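Local atomic coordinates of cytochrome P450 (Bacillus megaterium, PDB entry 5L91), a protein that probably acts as a heme-dependent monooxygenase, and is caught here with several molecules of the steroid corticosterone bound. Residues A[20-25]-A[386-391]; A[42-47]-A[312-317]; A[82-87]-A[94-99]. All coordinates share one frame; numbering follows the deposited sequence.

Interaction 1: A[20-25]-A[386-391]; sequences EERFNP and PIESTF. With C0R (corticosterone), chain F.
Arg22 lies along the 386-391 loop, touching it at its root and again from CD outward. CB sits against the Pro386 ring, 3.9 Å from Pro386 CG. Farther out, CD comes near Glu388 CG, NE runs alongside it, and at CZ the same methylene stands 3.5 Å above the guanidinium plane, over its centre, so the flat group rests on the aliphatic part of Glu388. NH1 comes close to Glu388 CA and CB. NH2 ends 3.4 Å from Glu388 OE1, an ion pair held by charge and not by a directed N-H, since OE1 sits far off the guanidinium plane and the two planes stand 70° apart. Beside Arg22, Phe23 CB packs on Pro386 CG at 3.9 Å; with CG anti to the backbone N (chi1 -152°), the ring also brings CD1 near Pro386 CB. Thus the short helix 19-22 and the residue after it are laid on the loop between strands 377-378 and 399-401, while the Phe23 ring stacks on Tyr393 and meets Tyr256 of helix 229-260 edge-to-face.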
loop_
_atom_site.group_PDB
_atom_site.type_symbol
_atom_site.label_atom_id
_atom_site.label_comp_id
_atom_site.label_asym_id
_atom_site.label_seq_id
_atom_site.Cartn_x
_atom_site.Cartn_y
_atom_site.Cartn_z
ATOM N N GLU A 20 20.820 -6.901 -3.543
ATOM C CA GLU A 20 21.211 -5.580 -3.088
ATOM C C GLU A 20 20.578 -4.519 -3.980
ATOM O O GLU A 20 19.892 -3.609 -3.497
ATOM C CB GLU A 20 22.743 -5.491 -3.079
ATOM C CG GLU A 20 23.400 -6.677 -2.340
ATOM C CD GLU A 20 23.079 -6.715 -0.836
ATOM O OE1 GLU A 20 22.928 -5.625 -0.223
ATOM O OE2 GLU A 20 22.949 -7.838 -0.275
ATOM N N GLU A 21 20.715 -4.678 -5.296
ATOM C CA GLU A 21 20.269 -3.627 -6.190
ATOM C C GLU A 21 18.787 -3.712 -6.552
ATOM O O GLU A 21 18.228 -2.690 -6.965
ATOM C CB GLU A 21 21.205 -3.619 -7.398
ATOM C CG GLU A 21 22.716 -3.466 -6.947
ATOM C CD GLU A 21 23.016 -2.280 -5.969
ATOM O OE1 GLU A 21 22.925 -1.100 -6.390
ATOM O OE2 GLU A 21 23.381 -2.516 -4.787
ATOM N N ARG A 22 18.106 -4.859 -6.364
ATOM C CA ARG A 22 16.634 -4.808 -6.365
ATOM C C ARG A 22 16.115 -3.981 -5.204
ATOM O O ARG A 22 14.983 -3.477 -5.259
ATOM C CB ARG A 22 15.924 -6.170 -6.223
ATOM C CG ARG A 22 16.106 -7.209 -7.295
ATOM C CD ARG A 22 15.000 -8.265 -7.140
ATOM N NE ARG A 22 14.840 -9.078 -8.339
ATOM C CZ ARG A 22 14.003 -8.768 -9.333
ATOM N NH1 ARG A 22 13.256 -7.660 -9.271
ATOM N NH2 ARG A 22 13.910 -9.558 -10.401
ATOM N N PHE A 23 16.902 -3.857 -4.139
ATOM C CA PHE A 23 16.477 -3.082 -2.994
ATOM C C PHE A 23 17.136 -1.726 -2.984
ATOM O O PHE A 23 16.994 -0.976 -2.019
ATOM C CB PHE A 23 16.765 -3.854 -1.717
ATOM C CG PHE A 23 15.828 -3.518 -0.590
ATOM C CD1 PHE A 23 14.431 -3.579 -0.754
ATOM C CD2 PHE A 23 16.343 -3.196 0.639
ATOM C CE1 PHE A 23 13.596 -3.266 0.311
ATOM C CE2 PHE A 23 15.533 -2.921 1.683
ATOM C CZ PHE A 23 14.163 -2.963 1.544
ATOM N N ASN A 24 17.824 -1.401 -4.072
ATOM C CA ASN A 24 18.416 -0.097 -4.316
ATOM C C ASN A 24 18.106 0.320 -5.751
ATOM O O ASN A 24 18.983 0.323 -6.615
ATOM C CB ASN A 24 19.919 -0.142 -4.065
ATOM C CG ASN A 24 20.586 1.155 -4.389
ATOM O OD1 ASN A 24 19.974 2.217 -4.290
ATOM N ND2 ASN A 24 21.846 1.084 -4.784
ATOM N N PRO A 25 16.850 0.645 -6.050
ATOM C CA PRO A 25 16.553 1.313 -7.317
ATOM C C PRO A 25 16.904 2.797 -7.320
ATOM O O PRO A 25 16.755 3.460 -8.350
ATOM C CB PRO A 25 15.058 1.113 -7.447
ATOM C CG PRO A 25 14.600 1.220 -6.003
ATOM C CD PRO A 25 15.641 0.480 -5.223
ATOM N N PRO A 386 14.255 -9.037 -1.572
ATOM C CA PRO A 386 13.279 -8.032 -2.001
ATOM C C PRO A 386 12.133 -8.652 -2.795
ATOM O O PRO A 386 12.307 -9.608 -3.538
ATOM C CB PRO A 386 14.104 -7.098 -2.890
ATOM C CG PRO A 386 15.527 -7.421 -2.559
ATOM C CD PRO A 386 15.544 -8.876 -2.245
ATOM N N ILE A 387 10.952 -8.061 -2.649
ATOM C CA ILE A 387 9.869 -8.338 -3.568
ATOM C C ILE A 387 10.333 -7.996 -4.963
ATOM O O ILE A 387 10.961 -6.948 -5.202
ATOM C CB ILE A 387 8.636 -7.514 -3.171
ATOM C CG1 ILE A 387 8.099 -7.979 -1.803
ATOM C CG2 ILE A 387 7.564 -7.612 -4.218
ATOM C CD1 ILE A 387 6.990 -7.116 -1.227
ATOM N N GLU A 388 10.036 -8.873 -5.900
ATOM C CA GLU A 388 10.448 -8.672 -7.283
ATOM C C GLU A 388 9.399 -7.806 -7.945
ATOM O O GLU A 388 8.346 -8.294 -8.346
ATOM C CB GLU A 388 10.589 -9.994 -8.009
ATOM C CG GLU A 388 11.730 -10.859 -7.566
ATOM C CD GLU A 388 11.656 -12.207 -8.249
ATOM O OE1 GLU A 388 12.106 -12.318 -9.415
ATOM O OE2 GLU A 388 11.105 -13.138 -7.619
ATOM N N SER A 389 9.681 -6.515 -8.049
ATOM C CA SER A 389 8.707 -5.577 -8.576
ATOM C C SER A 389 9.393 -4.238 -8.755
ATOM O O SER A 389 10.345 -3.925 -8.027
ATOM C CB SER A 389 7.516 -5.417 -7.626
ATOM O OG SER A 389 6.687 -4.357 -8.008
ATOM N N THR A 390 8.913 -3.467 -9.733
ATOM C CA THR A 390 9.373 -2.102 -9.926
ATOM C C THR A 390 8.419 -1.107 -9.308
ATOM O O THR A 390 8.840 -0.020 -8.895
ATOM C CB THR A 390 9.562 -1.780 -11.433
ATOM O OG1 THR A 390 8.324 -1.942 -12.163
ATOM C CG2 THR A 390 10.610 -2.720 -12.026
ATOM N N PHE A 391 7.147 -1.462 -9.215
ATOM C CA PHE A 391 6.181 -0.541 -8.655
ATOM C C PHE A 391 6.090 -0.640 -7.134
ATOM O O PHE A 391 5.645 0.311 -6.477
ATOM C CB PHE A 391 4.829 -0.793 -9.287
ATOM C CG PHE A 391 4.726 -0.265 -10.660
ATOM C CD1 PHE A 391 5.255 -0.949 -11.749
ATOM C CD2 PHE A 391 4.111 0.932 -10.865
ATOM C CE1 PHE A 391 5.149 -0.409 -13.016
ATOM C CE2 PHE A 391 4.011 1.474 -12.116
ATOM C CZ PHE A 391 4.533 0.826 -13.192
HETATM C C1 C0R F . 0.896 0.083 -11.974
HETATM C C2 C0R F . 0.431 0.960 -10.822
HETATM C C3 C0R F . -0.886 1.837 -11.073
HETATM C C4 C0R F . -2.020 1.136 -12.019
HETATM C C5 C0R F . -1.523 -0.043 -12.905
HETATM C C6 C0R F . -2.475 -0.807 -13.920
HETATM C C7 C0R F . -1.981 -0.478 -15.415
HETATM C C8 C0R F . -0.529 -0.860 -15.564
HETATM C C9 C0R F . 0.445 -0.368 -14.400
HETATM C C10 C0R F . -0.060 -0.544 -12.929
HETATM C C11 C0R F . 1.896 -0.973 -14.685
HETATM C C12 C0R F . 2.397 -0.682 -16.227
HETATM C C13 C0R F . 1.370 -0.921 -17.342
HETATM C C14 C0R F . -0.099 -0.327 -16.935
HETATM C C15 C0R F . -0.891 -0.637 -17.949
HETATM C C16 C0R F . 0.045 -0.325 -19.221
HETATM C C17 C0R F . 1.579 -0.233 -18.494
HETATM C C18 C0R F . 1.259 -2.465 -17.561
HETATM C C19 C0R F . -0.200 -2.056 -12.595
HETATM C C20 C0R F . 2.710 -0.754 -19.407
HETATM C C21 C0R F . 4.162 -0.384 -19.045
HETATM O O1 C0R F . -1.085 2.958 -10.607
HETATM O O2 C0R F . 1.869 -2.266 -14.432
HETATM O O3 C0R F . 2.435 -1.442 -20.383
HETATM O O4 C0R F . 5.053 -1.356 -19.549
#

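Interaction 2: A[42-47]-A[312-317]; sequences EERQVW and HVVPWM. With C0R (corticosterone), chain F.
Trp47 and Val313 pair in parallel where strand 46-49 joins strand 312-315 in the mixed beta-sheet of the P450 fold; Gln45 and Val46 form a G1 bulge opposite Asp41. Two backbone hydrogen bonds carry the pairing: Trp47 N to His312 O, 2.9 Å, and Val314 N to Trp47 O, 2.8 Å, both nearly straight at N-H. Val46 CA and Val313 CA add C-H...O contacts to the same two oxygens. One water links the two segments, donating to Gln45 O and accepting from His312 N. Among apolar groups, Val46 CB packs on Val314 CG2 at 4.1 Å, and Val46 CG1 touches both His312 CB and C21 of the corticosterone of chain F. Charge enters through Arg44, whose chain bends at chi3 (39°) and whose NH1 is held by Asp41 and Asp48; Val46 CG2 lies over the rim of one guanidinium face, and NH2 reaches the edge of the Trp316 ring, the planes 77° apart. The steroid's C16 meets the His312 ring in plane at its edge, 3.4 Å from ND1.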
loop_
_atom_site.group_PDB
_atom_site.type_symbol
_atom_site.label_atom_id
_atom_site.label_comp_id
_atom_site.label_asym_id
_atom_site.label_seq_id
_atom_site.Cartn_x
_atom_site.Cartn_y
_atom_site.Cartn_z
ATOM N N GLU A 42 10.831 3.223 -24.911
ATOM C CA GLU A 42 10.160 2.727 -26.114
ATOM C C GLU A 42 9.729 1.278 -25.948
ATOM O O GLU A 42 8.688 0.873 -26.475
ATOM C CB GLU A 42 11.081 2.859 -27.334
ATOM C CG GLU A 42 10.503 2.304 -28.666
ATOM C CD GLU A 42 9.411 3.178 -29.298
ATOM O OE1 GLU A 42 9.442 4.411 -29.131
ATOM O OE2 GLU A 42 8.518 2.630 -29.974
ATOM N N GLU A 43 10.506 0.507 -25.195
ATOM C CA GLU A 43 10.175 -0.883 -24.922
ATOM C C GLU A 43 8.908 -0.989 -24.082
ATOM O O GLU A 43 7.980 -1.733 -24.416
ATOM C CB GLU A 43 11.347 -1.506 -24.191
ATOM C CG GLU A 43 11.431 -2.989 -24.243
ATOM C CD GLU A 43 12.792 -3.449 -23.751
ATOM O OE1 GLU A 43 13.420 -4.287 -24.430
ATOM O OE2 GLU A 43 13.284 -2.883 -22.745
ATOM N N ARG A 44 8.864 -0.260 -22.970
ATOM C CA ARG A 44 7.732 -0.220 -22.057
ATOM C C ARG A 44 6.623 0.685 -22.546
ATOM O O ARG A 44 5.525 0.667 -21.983
ATOM C CB ARG A 44 8.258 0.226 -20.695
ATOM C CG ARG A 44 8.998 -0.901 -20.005
ATOM C CD ARG A 44 9.554 -0.460 -18.640
ATOM N NE ARG A 44 8.668 0.424 -17.885
ATOM C CZ ARG A 44 8.986 1.668 -17.515
ATOM N NH1 ARG A 44 10.164 2.176 -17.838
ATOM N NH2 ARG A 44 8.129 2.392 -16.831
ATOM N N GLN A 45 6.892 1.502 -23.558
ATOM C CA GLN A 45 5.875 2.379 -24.117
ATOM C C GLN A 45 5.292 3.309 -23.056
ATOM O O GLN A 45 4.080 3.488 -22.953
ATOM C CB GLN A 45 4.779 1.562 -24.798
ATOM C CG GLN A 45 5.212 0.943 -26.134
ATOM C CD GLN A 45 5.104 1.933 -27.273
ATOM O OE1 GLN A 45 4.015 2.414 -27.595
ATOM N NE2 GLN A 45 6.229 2.235 -27.895
ATOM N N VAL A 46 6.170 3.951 -22.280
ATOM C CA VAL A 46 5.706 4.883 -21.258
ATOM C C VAL A 46 6.673 6.037 -21.119
ATOM O O VAL A 46 7.871 5.925 -21.413
ATOM C CB VAL A 46 5.532 4.217 -19.869
ATOM C CG1 VAL A 46 4.480 3.086 -19.901
ATOM C CG2 VAL A 46 6.902 3.727 -19.360
ATOM N N TRP A 47 6.133 7.139 -20.629
ATOM C CA TRP A 47 6.935 8.245 -20.133
ATOM C C TRP A 47 7.178 8.022 -18.655
ATOM O O TRP A 47 6.229 7.982 -17.871
ATOM C CB TRP A 47 6.245 9.592 -20.309
ATOM C CG TRP A 47 6.126 10.078 -21.680
ATOM C CD1 TRP A 47 5.023 10.007 -22.466
ATOM C CD2 TRP A 47 7.125 10.756 -22.441
ATOM N NE1 TRP A 47 5.263 10.603 -23.672
ATOM C CE2 TRP A 47 6.552 11.057 -23.697
ATOM C CE3 TRP A 47 8.444 11.139 -22.190
ATOM C CZ2 TRP A 47 7.250 11.721 -24.701
ATOM C CZ3 TRP A 47 9.144 11.793 -23.188
ATOM C CH2 TRP A 47 8.542 12.078 -24.439
ATOM N N HIS A 312 0.978 6.722 -22.179
ATOM C CA HIS A 312 1.009 6.281 -20.794
ATOM C C HIS A 312 2.137 6.966 -20.017
ATOM O O HIS A 312 3.241 7.149 -20.541
ATOM C CB HIS A 312 1.201 4.772 -20.777
ATOM C CG HIS A 312 -0.032 4.018 -21.128
ATOM N ND1 HIS A 312 -0.273 2.742 -20.676
ATOM C CD2 HIS A 312 -1.123 4.383 -21.838
ATOM C CE1 HIS A 312 -1.446 2.339 -21.125
ATOM N NE2 HIS A 312 -1.983 3.320 -21.822
ATOM N N VAL A 313 1.847 7.329 -18.757
ATOM C CA VAL A 313 2.788 8.016 -17.866
ATOM C C VAL A 313 2.981 7.216 -16.579
ATOM O O VAL A 313 2.009 6.852 -15.928
ATOM C CB VAL A 313 2.302 9.430 -17.507
ATOM C CG1 VAL A 313 3.376 10.169 -16.670
ATOM C CG2 VAL A 313 1.971 10.191 -18.719
ATOM N N VAL A 314 4.227 7.051 -16.169
ATOM C CA VAL A 314 4.588 6.414 -14.915
ATOM C C VAL A 314 5.368 7.422 -14.062
ATOM O O VAL A 314 6.589 7.563 -14.198
ATOM C CB VAL A 314 5.413 5.145 -15.151
ATOM C CG1 VAL A 314 5.885 4.602 -13.837
ATOM C CG2 VAL A 314 4.576 4.096 -15.926
ATOM N N PRO A 315 4.697 8.108 -13.138
ATOM C CA PRO A 315 5.395 8.953 -12.145
ATOM C C PRO A 315 5.985 8.125 -11.005
ATOM O O PRO A 315 5.308 7.265 -10.427
ATOM C CB PRO A 315 4.285 9.871 -11.629
ATOM C CG PRO A 315 3.067 9.065 -11.735
ATOM C CD PRO A 315 3.243 8.102 -12.919
ATOM N N TRP A 316 7.261 8.387 -10.695
ATOM C CA TRP A 316 8.040 7.623 -9.706
ATOM C C TRP A 316 8.149 8.417 -8.412
ATOM O O TRP A 316 9.125 9.143 -8.163
ATOM C CB TRP A 316 9.429 7.288 -10.243
ATOM C CG TRP A 316 9.393 6.375 -11.397
ATOM C CD1 TRP A 316 9.166 6.718 -12.684
ATOM C CD2 TRP A 316 9.576 4.958 -11.383
ATOM N NE1 TRP A 316 9.213 5.620 -13.481
ATOM C CE2 TRP A 316 9.455 4.519 -12.708
ATOM C CE3 TRP A 316 9.824 4.021 -10.383
ATOM C CZ2 TRP A 316 9.560 3.184 -13.061
ATOM C CZ3 TRP A 316 9.933 2.706 -10.729
ATOM C CH2 TRP A 316 9.820 2.297 -12.066
ATOM N N MET A 317 7.137 8.269 -7.564
ATOM C CA MET A 317 7.224 8.878 -6.244
ATOM C C MET A 317 8.492 8.448 -5.533
ATOM O O MET A 317 9.139 9.256 -4.859
ATOM C CB MET A 317 6.016 8.518 -5.394
ATOM C CG MET A 317 4.723 8.938 -5.943
ATOM S SD MET A 317 3.872 7.617 -6.825
ATOM C CE MET A 317 3.439 6.508 -5.495
HETATM C C1 C0R F . 0.896 0.083 -11.974
HETATM C C2 C0R F . 0.431 0.960 -10.822
HETATM C C3 C0R F . -0.886 1.837 -11.073
HETATM C C4 C0R F . -2.020 1.136 -12.019
HETATM C C5 C0R F . -1.523 -0.043 -12.905
HETATM C C6 C0R F . -2.475 -0.807 -13.920
HETATM C C7 C0R F . -1.981 -0.478 -15.415
HETATM C C8 C0R F . -0.529 -0.860 -15.564
HETATM C C9 C0R F . 0.445 -0.368 -14.400
HETATM C C10 C0R F . -0.060 -0.544 -12.929
HETATM C C11 C0R F . 1.896 -0.973 -14.685
HETATM C C12 C0R F . 2.397 -0.682 -16.227
HETATM C C13 C0R F . 1.370 -0.921 -17.342
HETATM C C14 C0R F . -0.099 -0.327 -16.935
HETATM C C15 C0R F . -0.891 -0.637 -17.949
HETATM C C16 C0R F . 0.045 -0.325 -19.221
HETATM C C17 C0R F . 1.579 -0.233 -18.494
HETATM C C18 C0R F . 1.259 -2.465 -17.561
HETATM C C19 C0R F . -0.200 -2.056 -12.595
HETATM C C20 C0R F . 2.710 -0.754 -19.407
HETATM C C21 C0R F . 4.162 -0.384 -19.045
HETATM O O1 C0R F . -1.085 2.958 -10.607
HETATM O O2 C0R F . 1.869 -2.266 -14.432
HETATM O O3 C0R F . 2.435 -1.442 -20.383
HETATM O O4 C0R F . 5.053 -1.356 -19.549
HETATM O O HOH W 1 2.382 4.872 -24.073
#

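Interaction 3: A[82-87]-A[94-99]; sequences TSLINI and EMRALV. With HEM (protoporphyrin IX containing Fe), chain C; C0R (corticosterone), chain E.
Leu84 and Met95 point at each other between the 3-10 turn 84-85 and helix 91-99. The Met95 chain reaches in until SD comes to rest 3.6 Å from Leu84 N; the bend at chi3 (-70°) then turns CE to Ile87, whose CD1 it meets at 3.8 Å with the two side chains crossing at about a right angle. Leu84 forks over the helix. Its CD1 lies against Met95 CB at 3.9 Å and against the backbone N and CB of Arg96, whereas CD2 faces Val99 CG2 at 4.1 Å and also lies close to a heme propionate. That carboxylate marks the setting: in the P450 fold this helix flanks the heme, and Arg96, which binds the heme, bends at chi2 to donate a hydrogen bond from NH1 to heme O1D, 2.6 Å, bent to 141° at the hydrogen, the oxygen lying near the guanidinium plane at its edge. Phe351 O takes NH2 and Asn100 OD1 takes NE, which fixes the group's rotation; His92, His350 and Arg294 also hydrogen-bond the heme. With an alanine at Leu84, CG and both methyls would go, which would probably leave Met95 and Val99 without their shared apolar partner and take the hydrocarbon cover from heme O1D. On the other side of the turn, Ile85 points away from the helix, with CD1 near heme CBA and CG2 3.8 Å from C19 of the corticosterone of chain E. A water oxygen lies 2.0 Å from the heme iron, whose axial protein ligand is Cys352.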
loop_
_atom_site.group_PDB
_atom_site.type_symbol
_atom_site.label_atom_id
_atom_site.label_comp_id
_atom_site.label_asym_id
_atom_site.label_seq_id
_atom_site.Cartn_x
_atom_site.Cartn_y
_atom_site.Cartn_z
ATOM N N THR A 82 -14.197 -1.170 -12.123
ATOM C CA THR A 82 -14.775 0.162 -12.112
ATOM C C THR A 82 -14.751 0.768 -10.721
ATOM O O THR A 82 -15.551 1.671 -10.425
ATOM C CB THR A 82 -16.199 0.095 -12.659
ATOM O OG1 THR A 82 -16.921 -0.907 -11.940
ATOM C CG2 THR A 82 -16.167 -0.261 -14.131
ATOM N N SER A 83 -13.843 0.302 -9.868
ATOM C CA SER A 83 -13.763 0.832 -8.506
ATOM C C SER A 83 -12.997 2.162 -8.485
ATOM O O SER A 83 -12.439 2.611 -9.485
ATOM C CB SER A 83 -13.106 -0.185 -7.566
ATOM O OG SER A 83 -11.703 -0.265 -7.801
ATOM N N LEU A 84 -12.997 2.789 -7.304
ATOM C CA LEU A 84 -12.585 4.185 -7.103
ATOM C C LEU A 84 -11.286 4.554 -7.818
ATOM O O LEU A 84 -11.179 5.605 -8.460
ATOM C CB LEU A 84 -12.442 4.415 -5.587
ATOM C CG LEU A 84 -12.158 5.807 -5.102
ATOM C CD1 LEU A 84 -13.381 6.671 -5.296
ATOM C CD2 LEU A 84 -11.720 5.694 -3.650
ATOM N N ILE A 85 -10.290 3.679 -7.729
ATOM C CA ILE A 85 -8.950 4.030 -8.155
ATOM C C ILE A 85 -8.802 4.047 -9.660
ATOM O O ILE A 85 -7.779 4.552 -10.167
ATOM C CB ILE A 85 -7.964 3.051 -7.490
ATOM C CG1 ILE A 85 -6.574 3.638 -7.511
ATOM C CG2 ILE A 85 -7.954 1.663 -8.223
ATOM C CD1 ILE A 85 -5.576 2.908 -6.588
ATOM N N ASN A 86 -9.801 3.529 -10.384
ATOM C CA ASN A 86 -9.743 3.418 -11.834
ATOM C C ASN A 86 -10.710 4.323 -12.539
ATOM O O ASN A 86 -11.041 4.064 -13.702
ATOM C CB ASN A 86 -10.058 2.013 -12.294
ATOM C CG ASN A 86 -9.002 1.084 -12.007
ATOM O OD1 ASN A 86 -7.871 1.457 -11.808
ATOM N ND2 ASN A 86 -9.322 -0.170 -12.129
ATOM N N ILE A 87 -11.196 5.354 -11.887
ATOM C CA ILE A 87 -12.145 6.221 -12.549
ATOM C C ILE A 87 -11.725 7.659 -12.359
ATOM O O ILE A 87 -11.013 8.005 -11.414
ATOM C CB ILE A 87 -13.585 5.980 -12.053
ATOM C CG1 ILE A 87 -13.685 6.100 -10.551
ATOM C CG2 ILE A 87 -14.027 4.597 -12.451
ATOM C CD1 ILE A 87 -15.172 6.099 -10.061
ATOM N N GLU A 94 -18.024 11.636 -6.897
ATOM C CA GLU A 94 -19.237 11.121 -6.264
ATOM C C GLU A 94 -18.914 9.896 -5.425
ATOM O O GLU A 94 -19.335 9.778 -4.273
ATOM C CB GLU A 94 -20.274 10.694 -7.316
ATOM C CG GLU A 94 -20.828 11.724 -8.262
ATOM C CD GLU A 94 -21.617 11.058 -9.411
ATOM O OE1 GLU A 94 -22.196 9.945 -9.234
ATOM O OE2 GLU A 94 -21.605 11.640 -10.516
ATOM N N MET A 95 -18.163 8.965 -5.999
ATOM C CA MET A 95 -17.837 7.755 -5.260
ATOM C C MET A 95 -16.962 8.084 -4.062
ATOM O O MET A 95 -17.144 7.529 -2.970
ATOM C CB MET A 95 -17.133 6.761 -6.168
ATOM C CG MET A 95 -17.076 5.378 -5.544
ATOM S SD MET A 95 -16.273 4.155 -6.596
ATOM C CE MET A 95 -17.497 3.964 -7.922
ATOM N N ARG A 96 -16.014 8.998 -4.242
ATOM C CA ARG A 96 -15.099 9.301 -3.159
ATOM C C ARG A 96 -15.845 9.889 -1.973
ATOM O O ARG A 96 -15.627 9.485 -0.825
ATOM C CB ARG A 96 -14.036 10.259 -3.667
ATOM C CG ARG A 96 -13.073 10.688 -2.604
ATOM C CD ARG A 96 -11.939 9.745 -2.541
ATOM N NE ARG A 96 -11.122 9.973 -1.362
ATOM C CZ ARG A 96 -9.824 9.740 -1.316
ATOM N NH1 ARG A 96 -9.179 9.266 -2.369
ATOM N NH2 ARG A 96 -9.170 9.962 -0.197
ATOM N N ALA A 97 -16.768 10.806 -2.237
ATOM C CA ALA A 97 -17.496 11.421 -1.136
ATOM C C ALA A 97 -18.253 10.379 -0.329
ATOM O O ALA A 97 -18.380 10.496 0.894
ATOM C CB ALA A 97 -18.433 12.494 -1.674
ATOM N N LEU A 98 -18.783 9.359 -0.995
ATOM C CA LEU A 98 -19.517 8.332 -0.279
ATOM C C LEU A 98 -18.593 7.447 0.535
ATOM O O LEU A 98 -18.847 7.207 1.722
ATOM C CB LEU A 98 -20.324 7.489 -1.273
ATOM C CG LEU A 98 -21.487 8.295 -1.821
ATOM C CD1 LEU A 98 -22.000 7.672 -3.099
ATOM C CD2 LEU A 98 -22.551 8.367 -0.751
ATOM N N VAL A 99 -17.537 6.909 -0.083
ATOM C CA VAL A 99 -16.711 5.980 0.679
ATOM C C VAL A 99 -15.927 6.722 1.754
ATOM O O VAL A 99 -15.494 6.105 2.732
ATOM C CB VAL A 99 -15.779 5.134 -0.219
ATOM C CG1 VAL A 99 -16.588 4.313 -1.177
ATOM C CG2 VAL A 99 -14.769 6.016 -1.000
HETATM C CHA HEM C . -4.894 5.184 -3.058
HETATM C CHB HEM C . -0.559 4.066 -1.284
HETATM C CHC HEM C . -2.530 1.675 2.401
HETATM C CHD HEM C . -6.780 2.192 0.188
HETATM C C1A HEM C . -3.540 5.125 -2.862
HETATM C C2A HEM C . -2.546 5.783 -3.674
HETATM C C3A HEM C . -1.345 5.453 -3.182
HETATM C C4A HEM C . -1.555 4.578 -2.053
HETATM C CMA HEM C . 0.049 5.854 -3.696
HETATM C CAA HEM C . -2.862 6.650 -4.899
HETATM C CBA HEM C . -3.035 5.734 -6.111
HETATM C CGA HEM C . -3.358 6.582 -7.336
HETATM O O1A HEM C . -3.323 7.823 -7.255
HETATM O O2A HEM C . -3.717 6.035 -8.397
HETATM C C1B HEM C . -0.734 3.393 -0.116
HETATM C C2B HEM C . 0.336 3.059 0.776
HETATM C C3B HEM C . -0.197 2.361 1.779
HETATM C C4B HEM C . -1.621 2.296 1.559
HETATM C CMB HEM C . 1.817 3.405 0.527
HETATM C CAB HEM C . 0.483 1.756 3.029
HETATM C CBB HEM C . 1.450 2.355 3.702
HETATM C C1C HEM C . -3.879 1.623 2.165
HETATM C C2C HEM C . -4.896 1.108 3.030
HETATM C C3C HEM C . -6.077 1.284 2.407
HETATM C C4C HEM C . -5.826 1.889 1.132
HETATM C CMC HEM C . -4.609 0.547 4.433
HETATM C CAC HEM C . -7.492 0.890 2.874
HETATM C CBC HEM C . -7.658 -0.135 3.710
HETATM C C1D HEM C . -6.626 3.017 -0.881
HETATM C C2D HEM C . -7.681 3.393 -1.775
HETATM C C3D HEM C . -7.167 4.220 -2.685
HETATM C C4D HEM C . -5.771 4.387 -2.372
HETATM C CMD HEM C . -9.148 2.894 -1.673
HETATM C CAD HEM C . -7.900 4.898 -3.892
HETATM C CBD HEM C . -8.385 6.294 -3.596
HETATM C CGD HEM C . -8.971 6.947 -4.809
HETATM O O1D HEM C . -9.745 7.893 -4.561
HETATM O O2D HEM C . -8.727 6.514 -5.969
HETATM N NA HEM C . -2.894 4.409 -1.871
HETATM N NB HEM C . -1.927 2.916 0.373
HETATM N NC HEM C . -4.478 2.080 1.024
HETATM N ND HEM C . -5.448 3.649 -1.252
HETATM FE FE HEM C . -3.704 3.370 -0.345
HETATM C C1 C0R E . -6.337 -3.236 -9.185
HETATM C C2 C0R E . -6.320 -2.722 -7.763
HETATM C C3 C0R E . -5.148 -1.660 -7.486
HETATM C C4 C0R E . -4.800 -0.626 -8.705
HETATM C C5 C0R E . -5.500 -0.977 -10.042
HETATM C C6 C0R E . -5.248 0.001 -11.253
HETATM C C7 C0R E . -5.180 -0.931 -12.577
HETATM C C8 C0R E . -6.261 -1.937 -12.846
HETATM C C9 C0R E . -6.322 -2.945 -11.626
HETATM C C10 C0R E . -6.458 -2.219 -10.238
HETATM C C11 C0R E . -7.353 -4.154 -11.935
HETATM C C12 C0R E . -7.157 -4.783 -13.427
HETATM C C13 C0R E . -7.123 -3.746 -14.536
HETATM C C14 C0R E . -5.965 -2.623 -14.200
HETATM C C15 C0R E . -5.930 -1.847 -15.277
HETATM C C16 C0R E . -5.965 -2.940 -16.464
HETATM C C17 C0R E . -6.740 -4.272 -15.718
HETATM C C18 C0R E . -8.520 -3.039 -14.671
HETATM C C19 C0R E . -7.902 -1.684 -10.102
HETATM C C20 C0R E . -7.903 -4.900 -16.534
HETATM C C21 C0R E . -8.445 -6.300 -16.146
HETATM O O1 C0R E . -4.572 -1.579 -6.412
HETATM O O2 C0R E . -8.619 -3.784 -11.874
HETATM O O3 C0R E . -8.372 -4.271 -17.472
HETATM O O4 C0R E . -7.421 -7.276 -16.332
HETATM O O HOH W 2 -3.355 1.699 -1.482
#

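Overall arrangement
Interactions 2 and 3 are largely buried, whereas interaction 1 is partly buried, its ionic end toward the surface. None shares an element with another: interaction 1 joins helix 19-22 to the loop before strand 399-401, interaction 2 two strands of one sheet, interaction 3 a loop to helix 91-99. Chemistry follows place: a proline-phenylalanine patch with an out-of-plane charge pair in interaction 1, straight backbone bonds in interaction 2, mostly apolar contacts in interaction 3, whose arginine turns to the heme. Interactions 1 and 2 touch, Thr390 O packing on Trp316 CZ3 and Phe391 on Val314, and both border the corticosterone of chain F. Interaction 3 touches neither and lies across the chain's centre from interaction 1.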